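Side-chain contact in extracellular solute-binding protein, family 5 (Chelativorans sp., PDB 6WM6), which binds EDTA and other aminopolycarboxylates in the periplasm, probably delivering them to an ABC transporter for uptake: residues G279-Q282 / D283-E286. Sequence-based numbering, arbitrary orientation. Where two conformers were deposited one is given.
Sequences GATQ and DMVE
Thr281 points its hydroxyl forward along the chain to the backbone of Met284, where OG1 accepts from Met284 N at 3.0 Å. OG1 sits between the backbone N and the carbonyl carbon of its own residue (chi1 62°), which brings it within bonding distance of Met284 N. The side chains of Thr281 and Met284 cross at about a right angle, and Met284 CB passes 3.4 Å from Thr281 OG1. Met284 runs back toward the loop before the helix and bends at its last torsion. Its SD rests against Ala280, 3.6 Å from Ala280 CB, with CE beside Ala280 CA. This is an N-cap: Thr281 directly precedes helix 282-290 of this periplasmic binding protein, and the loop from strand 274-275 leads into it. Helical bonding starts with Val285 N to Thr281 O at 3.0 Å. Glu286 N to Gln282 O follows at 2.9 Å. Val285 CG2 lies 3.2 Å from the same Thr281 O. One turn apart, Gln282 and Glu286 join side chains. Gln282 NE2 donates to Glu286 OE2 at 3.2 Å, with a bent N-H angle of 140°. It comes from above the carboxylate plane, and the amide and carboxylate planes stand 73° apart. The extended chain of Gln282 also lays CG 3.5 Å from Glu286 OE2. With an alanine at Gln282, Glu286 OE2 would probably lose its amide partner and the carboxylate would be freer to turn. Gln282 also touches Pro343 and Tyr344 of another loop, and Tyr344 OH is hydrogen-bonded to Ala280 O.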
loop_
_atom_site.group_PDB
_atom_site.type_symbol
_atom_site.label_atom_id
_atom_site.label_comp_id
_atom_site.label_asym_id
_atom_site.label_seq_id
_atom_site.Cartn_x
_atom_site.Cartn_y
_atom_site.Cartn_z
ATOM N N GLY A 279 -9.993 -7.710 -2.769
ATOM C CA GLY A 279 -11.444 -7.663 -2.833
ATOM C C GLY A 279 -12.116 -9.011 -2.650
ATOM O O GLY A 279 -12.980 -9.398 -3.443
ATOM N N ALA A 280 -11.734 -9.740 -1.609
ATOM C CA ALA A 280 -12.370 -11.021 -1.316
ATOM C C ALA A 280 -13.821 -10.815 -0.902
ATOM O O ALA A 280 -14.160 -9.842 -0.228
ATOM C CB ALA A 280 -11.620 -11.741 -0.197
ATOM N N THR A 281 -14.674 -11.753 -1.302
ATOM C CA THR A 281 -16.103 -11.700 -1.045
ATOM C C THR A 281 -16.500 -12.814 -0.093
ATOM O O THR A 281 -15.731 -13.735 0.181
ATOM C CB THR A 281 -16.887 -11.888 -2.352
ATOM O OG1 THR A 281 -16.585 -13.190 -2.886
ATOM C CG2 THR A 281 -16.525 -10.824 -3.365
ATOM N N GLN A 282 -17.747 -12.734 0.387
ATOM C CA GLN A 282 -18.311 -13.820 1.176
ATOM C C GLN A 282 -18.294 -15.128 0.393
ATOM O O GLN A 282 -17.924 -16.173 0.936
ATOM C CB GLN A 282 -19.734 -13.465 1.611
ATOM C CG GLN A 282 -20.392 -14.541 2.455
ATOM C CD GLN A 282 -21.714 -14.087 3.062
ATOM O OE1 GLN A 282 -22.185 -12.981 2.803
ATOM N NE2 GLN A 282 -22.311 -14.947 3.871
ATOM N N ASP A 283 -18.693 -15.092 -0.885
ATOM C CA ASP A 283 -18.696 -16.320 -1.676
ATOM C C ASP A 283 -17.294 -16.903 -1.793
ATOM O O ASP A 283 -17.109 -18.123 -1.724
ATOM C CB ASP A 283 -19.277 -16.066 -3.065
ATOM C CG ASP A 283 -19.345 -17.334 -3.898
ATOM O OD1 ASP A 283 -20.057 -18.275 -3.490
ATOM O OD2 ASP A 283 -18.681 -17.389 -4.954
ATOM N N MET A 284 -16.290 -16.046 -1.966
ATOM C CA MET A 284 -14.915 -16.527 -2.068
ATOM C C MET A 284 -14.468 -17.189 -0.772
ATOM O O MET A 284 -13.847 -18.260 -0.797
ATOM C CB MET A 284 -14.014 -15.340 -2.418
ATOM C CG MET A 284 -12.546 -15.673 -2.560
ATOM S SD MET A 284 -11.574 -14.190 -2.903
ATOM C CE MET A 284 -12.444 -13.544 -4.343
ATOM N N VAL A 285 -14.808 -16.587 0.375
ATOM C CA VAL A 285 -14.451 -17.168 1.665
ATOM C C VAL A 285 -15.138 -18.511 1.857
ATOM O O VAL A 285 -14.526 -19.480 2.328
ATOM C CB VAL A 285 -14.809 -16.186 2.802
ATOM C CG1 VAL A 285 -14.588 -16.837 4.156
ATOM C CG2 VAL A 285 -13.998 -14.916 2.663
ATOM N N GLU A 286 -16.427 -18.585 1.523
ATOM C CA GLU A 286 -17.156 -19.829 1.709
ATOM C C GLU A 286 -16.587 -20.922 0.818
ATOM O O GLU A 286 -16.431 -22.073 1.251
ATOM C CB GLU A 286 -18.642 -19.601 1.429
ATOM C CG GLU A 286 -19.336 -18.756 2.495
ATOM C CD GLU A 286 -20.760 -18.383 2.123
ATOM O OE1 GLU A 286 -21.157 -18.604 0.958
ATOM O OE2 GLU A 286 -21.481 -17.864 3.000
#